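Local coordinates for protein beta-lactamase Rm3 (Uncultured bacterium, PDB 5IQK) that probably hydrolyses the amide bond of beta-lactam antibiotics with the help of bound zinc, as a subclass B3 metallo-beta-lactamase, at residues G137-V142 and Y146-A151; C216-S221 and W230-A235. All blocks are in the same frame, centred on the assembly; numbering follows the deposited sequence.

Interaction 1: residues G137-V142 and Y146-A151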
loop_
_atom_site.group_PDB
_atom_site.type_symbol
_atom_site.label_atom_id
_atom_site.label_comp_id
_atom_site.label_asym_id
_atom_site.label_seq_id
_atom_site.Cartn_x
_atom_site.Cartn_y
_atom_site.Cartn_z
ATOM N N GLY A 137 -10.997 11.151 1.404
ATOM C CA GLY A 137 -12.371 11.029 0.967
ATOM C C GLY A 137 -12.538 11.125 -0.537
ATOM O O GLY A 137 -13.658 11.095 -1.031
ATOM N N GLY A 138 -11.431 11.274 -1.257
ATOM C CA GLY A 138 -11.465 11.384 -2.702
ATOM C C GLY A 138 -11.907 10.081 -3.334
ATOM O O GLY A 138 -11.400 9.018 -2.961
ATOM N N GLN A 139 -12.804 10.172 -4.315
ATOM C CA GLN A 139 -13.333 9.002 -5.020
ATOM C C GLN A 139 -12.722 8.928 -6.417
ATOM O O GLN A 139 -12.677 9.921 -7.138
ATOM C CB GLN A 139 -14.860 9.073 -5.137
ATOM C CG GLN A 139 -15.647 9.210 -3.837
ATOM C CD GLN A 139 -17.162 9.038 -4.033
ATOM O OE1 GLN A 139 -17.772 9.638 -4.931
ATOM N NE2 GLN A 139 -17.776 8.233 -3.172
ATOM N N PHE A 140 -12.267 7.742 -6.798
ATOM C CA PHE A 140 -11.691 7.516 -8.121
ATOM C C PHE A 140 -12.387 6.311 -8.723
ATOM O O PHE A 140 -12.831 5.425 -7.995
ATOM C CB PHE A 140 -10.178 7.240 -8.070
ATOM C CG PHE A 140 -9.357 8.393 -7.588
ATOM C CD1 PHE A 140 -8.651 9.183 -8.485
ATOM C CD2 PHE A 140 -9.305 8.706 -6.243
ATOM C CE1 PHE A 140 -7.893 10.258 -8.037
ATOM C CE2 PHE A 140 -8.547 9.781 -5.788
ATOM C CZ PHE A 140 -7.841 10.555 -6.690
ATOM N N ASN A 141 -12.460 6.263 -10.045
ATOM C CA ASN A 141 -13.057 5.104 -10.691
ATOM C C ASN A 141 -12.439 4.769 -12.032
ATOM O O ASN A 141 -11.854 5.624 -12.704
ATOM C CB ASN A 141 -14.568 5.305 -10.860
ATOM C CG ASN A 141 -14.921 6.144 -12.073
ATOM O OD1 ASN A 141 -14.731 7.359 -12.071
ATOM N ND2 ASN A 141 -15.449 5.497 -13.116
ATOM N N VAL A 142 -12.535 3.489 -12.375
ATOM C CA VAL A 142 -12.302 3.009 -13.724
ATOM C C VAL A 142 -13.521 2.162 -14.021
ATOM O O VAL A 142 -13.670 1.071 -13.484
ATOM C CB VAL A 142 -11.012 2.178 -13.864
ATOM C CG1 VAL A 142 -10.883 1.631 -15.293
ATOM C CG2 VAL A 142 -9.787 3.006 -13.474
ATOM N N TYR A 146 -15.163 1.619 -8.009
ATOM C CA TYR A 146 -15.037 2.906 -7.345
ATOM C C TYR A 146 -14.208 2.802 -6.087
ATOM O O TYR A 146 -14.512 2.016 -5.188
ATOM C CB TYR A 146 -16.410 3.489 -7.036
ATOM C CG TYR A 146 -17.128 3.942 -8.285
ATOM C CD1 TYR A 146 -17.150 5.286 -8.638
ATOM C CD2 TYR A 146 -17.768 3.032 -9.113
ATOM C CE1 TYR A 146 -17.801 5.713 -9.784
ATOM C CE2 TYR A 146 -18.416 3.448 -10.266
ATOM C CZ TYR A 146 -18.430 4.788 -10.597
ATOM O OH TYR A 146 -19.081 5.203 -11.742
ATOM N N LEU A 147 -13.115 3.552 -6.073
ATOM C CA LEU A 147 -12.164 3.522 -4.976
ATOM C C LEU A 147 -12.276 4.813 -4.190
ATOM O O LEU A 147 -12.601 5.860 -4.759
ATOM C CB LEU A 147 -10.754 3.322 -5.511
ATOM C CG LEU A 147 -10.623 1.955 -6.176
ATOM C CD1 LEU A 147 -10.091 2.106 -7.579
ATOM C CD2 LEU A 147 -9.709 1.074 -5.345
ATOM N N THR A 148 -12.044 4.732 -2.885
ATOM C CA THR A 148 -12.065 5.912 -2.032
ATOM C C THR A 148 -10.763 5.978 -1.252
ATOM O O THR A 148 -10.303 4.982 -0.692
ATOM C CB THR A 148 -13.268 5.906 -1.059
ATOM O OG1 THR A 148 -14.482 5.852 -1.809
ATOM C CG2 THR A 148 -13.287 7.164 -0.202
ATOM N N ALA A 149 -10.155 7.157 -1.262
ATOM C CA ALA A 149 -8.907 7.389 -0.545
ATOM C C ALA A 149 -9.166 7.819 0.891
ATOM O O ALA A 149 -10.091 8.584 1.167
ATOM C CB ALA A 149 -8.087 8.431 -1.268
ATOM N N HIS A 150 -8.343 7.327 1.808
ATOM C CA HIS A 150 -8.432 7.720 3.204
ATOM C C HIS A 150 -7.055 8.147 3.664
ATOM O O HIS A 150 -6.119 7.349 3.645
ATOM C CB HIS A 150 -8.954 6.575 4.072
ATOM C CG HIS A 150 -10.261 6.022 3.610
ATOM N ND1 HIS A 150 -11.473 6.480 4.082
ATOM C CD2 HIS A 150 -10.550 5.065 2.698
ATOM C CE1 HIS A 150 -12.450 5.820 3.488
ATOM N NE2 HIS A 150 -11.916 4.955 2.644
ATOM N N ALA A 151 -6.924 9.402 4.084
ATOM C CA ALA A 151 -5.625 9.871 4.568
ATOM C C ALA A 151 -5.211 9.087 5.810
ATOM O O ALA A 151 -5.939 9.084 6.809
ATOM C CB ALA A 151 -5.672 11.368 4.868
#

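Interaction 2: residues C216-S221 and W230-A235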
loop_
_atom_site.group_PDB
_atom_site.type_symbol
_atom_site.label_atom_id
_atom_site.label_comp_id
_atom_site.label_asym_id
_atom_site.label_seq_id
_atom_site.Cartn_x
_atom_site.Cartn_y
_atom_site.Cartn_z
ATOM N N CYS A 216 -14.484 -3.416 6.921
ATOM C CA CYS A 216 -13.252 -4.131 6.622
ATOM C C CYS A 216 -13.416 -5.644 6.523
ATOM O O CYS A 216 -13.094 -6.360 7.464
ATOM C CB CYS A 216 -12.218 -3.791 7.697
ATOM S SG CYS A 216 -10.544 -4.407 7.423
ATOM N N ASP A 217 -13.893 -6.135 5.386
ATOM C CA ASP A 217 -14.023 -7.582 5.196
ATOM C C ASP A 217 -12.736 -8.268 4.737
ATOM O O ASP A 217 -12.385 -9.334 5.247
ATOM C CB ASP A 217 -15.142 -7.889 4.203
ATOM C CG ASP A 217 -16.493 -7.485 4.725
ATOM O OD1 ASP A 217 -16.763 -7.763 5.914
ATOM O OD2 ASP A 217 -17.275 -6.884 3.956
ATOM N N VAL A 218 -12.066 -7.694 3.740
ATOM C CA VAL A 218 -10.791 -8.234 3.278
ATOM C C VAL A 218 -9.680 -7.182 3.329
ATOM O O VAL A 218 -9.719 -6.161 2.630
ATOM C CB VAL A 218 -10.881 -8.808 1.838
ATOM C CG1 VAL A 218 -9.523 -9.359 1.402
ATOM C CG2 VAL A 218 -11.957 -9.898 1.743
ATOM N N LEU A 219 -8.682 -7.458 4.158
ATOM C CA LEU A 219 -7.557 -6.553 4.343
ATOM C C LEU A 219 -6.310 -7.017 3.602
ATOM O O LEU A 219 -5.897 -8.173 3.708
ATOM C CB LEU A 219 -7.245 -6.401 5.835
ATOM C CG LEU A 219 -5.979 -5.610 6.190
ATOM C CD1 LEU A 219 -6.152 -4.159 5.736
ATOM C CD2 LEU A 219 -5.663 -5.680 7.683
ATOM N N ILE A 220 -5.711 -6.091 2.854
ATOM C CA ILE A 220 -4.352 -6.253 2.362
ATOM C C ILE A 220 -3.505 -5.088 2.894
ATOM O O ILE A 220 -3.817 -3.920 2.643
ATOM C CB ILE A 220 -4.271 -6.282 0.829
ATOM C CG1 ILE A 220 -5.206 -7.348 0.242
ATOM C CG2 ILE A 220 -2.832 -6.530 0.387
ATOM C CD1 ILE A 220 -6.564 -6.798 -0.165
ATOM N N SER A 221 -2.454 -5.395 3.641
ATOM C CA SER A 221 -1.546 -4.344 4.126
ATOM C C SER A 221 -0.384 -4.136 3.154
ATOM O O SER A 221 0.066 -5.082 2.506
ATOM C CB SER A 221 -1.007 -4.691 5.519
ATOM O OG SER A 221 -0.517 -6.019 5.528
ATOM N N TRP A 230 0.252 -14.496 4.214
ATOM C CA TRP A 230 0.754 -15.810 3.809
ATOM C C TRP A 230 0.135 -16.936 4.630
ATOM O O TRP A 230 -0.060 -18.041 4.108
ATOM C CB TRP A 230 2.289 -15.835 3.859
ATOM C CG TRP A 230 2.882 -14.700 3.085
ATOM C CD1 TRP A 230 3.929 -13.902 3.469
ATOM C CD2 TRP A 230 2.425 -14.178 1.816
ATOM N NE1 TRP A 230 4.163 -12.942 2.513
ATOM C CE2 TRP A 230 3.257 -13.083 1.496
ATOM C CE3 TRP A 230 1.408 -14.544 0.916
ATOM C CZ2 TRP A 230 3.101 -12.345 0.319
ATOM C CZ3 TRP A 230 1.251 -13.807 -0.250
ATOM C CH2 TRP A 230 2.097 -12.718 -0.537
ATOM N N GLN A 231 -0.220 -16.670 5.885
ATOM C CA GLN A 231 -1.001 -17.646 6.648
ATOM C C GLN A 231 -2.377 -17.824 5.996
ATOM O O GLN A 231 -2.869 -18.950 5.819
ATOM C CB GLN A 231 -1.183 -17.229 8.104
ATOM C CG GLN A 231 0.107 -17.221 8.933
ATOM C CD GLN A 231 0.809 -15.875 8.907
ATOM O OE1 GLN A 231 0.750 -15.143 7.917
ATOM N NE2 GLN A 231 1.473 -15.539 10.005
ATOM N N ARG A 232 -2.994 -16.697 5.665
ATOM C CA ARG A 232 -4.313 -16.668 5.023
ATOM C C ARG A 232 -4.295 -17.392 3.677
ATOM O O ARG A 232 -5.194 -18.194 3.382
ATOM C CB ARG A 232 -4.747 -15.202 4.856
ATOM C CG ARG A 232 -5.140 -14.575 6.189
ATOM C CD ARG A 232 -5.157 -13.047 6.166
ATOM N NE ARG A 232 -6.192 -12.439 5.344
ATOM C CZ ARG A 232 -6.070 -11.235 4.793
ATOM N NH1 ARG A 232 -4.953 -10.532 4.962
ATOM N NH2 ARG A 232 -7.052 -10.740 4.073
ATOM N N LEU A 233 -3.270 -17.120 2.867
ATOM C CA LEU A 233 -3.096 -17.803 1.582
ATOM C C LEU A 233 -2.962 -19.308 1.752
ATOM O O LEU A 233 -3.595 -20.070 1.022
ATOM C CB LEU A 233 -1.883 -17.267 0.819
ATOM C CG LEU A 233 -1.591 -17.953 -0.525
ATOM C CD1 LEU A 233 -2.762 -17.742 -1.501
ATOM C CD2 LEU A 233 -0.309 -17.430 -1.140
ATOM N N GLU A 234 -2.141 -19.744 2.705
ATOM C CA GLU A 234 -1.996 -21.177 2.967
ATOM C C GLU A 234 -3.347 -21.781 3.351
ATOM O O GLU A 234 -3.695 -22.886 2.930
ATOM C CB GLU A 234 -0.964 -21.435 4.079
ATOM C CG GLU A 234 -0.823 -22.910 4.443
ATOM C CD GLU A 234 0.292 -23.173 5.437
ATOM O OE1 GLU A 234 1.214 -22.334 5.542
ATOM O OE2 GLU A 234 0.248 -24.225 6.110
ATOM N N ALA A 235 -4.116 -21.045 4.144
ATOM C CA ALA A 235 -5.427 -21.520 4.567
ATOM C C ALA A 235 -6.369 -21.639 3.366
ATOM O O ALA A 235 -7.251 -22.494 3.336
ATOM C CB ALA A 235 -6.011 -20.594 5.613
#

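Interaction 1: residues G137-V142 and Y146-A151
Asn141 and Tyr146 face each other as a non-hydrogen-bonded pair of an antiparallel hairpin, their side chains lying next to each other and leaving the sheet on the same side. The amide of Asn141 is almost parallel to the phenol ring, the two planes 10° apart, and CB of Asn141 sits over one face, 3.6 Å from the centroid of the Tyr146 ring, a CH-pi contact displaced toward the rim. With chi1 at 82°, Asn141 tucks CG between its own backbone N and carbonyl carbon, which lays the amide over the CE1-CZ rim of the ring, on the same face as CB, while ND2 bonds to the backbone O of Gly143 in the turn. An asparagine thus serves two ends: a flat group for the ring and a donor for the turn. Further along this outward face Gln139 runs beside Thr148, CG of Gln139 lying 4.1 Å from OG1 of Thr148, a loose contact suited to solvent-exposed polar chains.

Phe140 and Leu147 point to the other face, where Phe140 reaches Leu72 and Leu147 reaches Val43 and Leu74 of the neighbouring sheet. Their backbones form the hydrogen-bonded pair: Leu147 N gives to Phe140 O at 2.7 Å, and Phe140 N to Leu147 O at 2.8 Å. Beyond them Ala149 N bonds to Gly138 O (2.8 Å), and Gly137 N to Ala149 O (2.7 Å). Gly137 has a positive phi of 84°, which glycine adopts easily.

The hairpin carries the outermost strand 139-142 at an edge of its sheet, and its apolar face packs on the other sheet, as in the alpha-beta/beta-alpha sandwich of metallo-beta-lactamases.

Interaction 2: residues C216-S221 and W230-A235
The guanidinium of Arg232 meets strand 218-221 with its edge: Leu219 O and Val218 CG1 both lie near its plane at the rim. Leu219 O takes two hydrogen bonds, from NH1 and from NH2 of Arg232, each 2.8 Å long. The oxygen is only 7° out of the guanidinium plane, and both N-H...O angles are 143°, bent because two nitrogens converge on a single acceptor. CG1 of Val218 stands 3.9 Å from NH2 of Arg232, an apolar neighbour at the same edge.

Arginine suits this place because it can span a long gap, the nearest CA atoms, those of Leu219 and Arg232, being 10.6 Å apart, and because its several N-H groups can serve several carbonyls. A bend at chi3 (68°) turns the end of an otherwise stretched chain to meet the strand. NH1 also bonds to Ser227 O and NH2 to Phe244 O, so three backbone oxygens fix the group's rotation. Such oxygens probably help to stabilise its positive charge in these buried surroundings.

Strand 218-221 is an outermost strand of its sheet within the chain and runs beside 171-178. The apolar side chain of Leu219 packs against helix 249-269, touching Ala249, Cys250 and Tyr253. Helix 229-239 is therefore tied by Arg232 to a strand whose preceding loop is joined to helix 249-269 by the disulfide between Cys216 and Cys250.

Both contacts reach the same five-stranded sheet: interaction 1 pairs the outermost strand 139-142 with its neighbour 145-151, and interaction 2 attaches helix 229-239 to the strand at the other end, 218-221. Their centres are 22 Å apart and they do not touch. Interaction 1 is partly buried, with several exposed residues, and joins strands close in sequence through regular backbone bonds; side chains add a contact on its surface. Interaction 2 is buried and much smaller, 105 Å² against 440 Å², and relies on one long charged side chain reaching a backbone carbonyl. Here the strands are joined by backbone pairing, and helix 229-239 by a side chain bonding to the backbone.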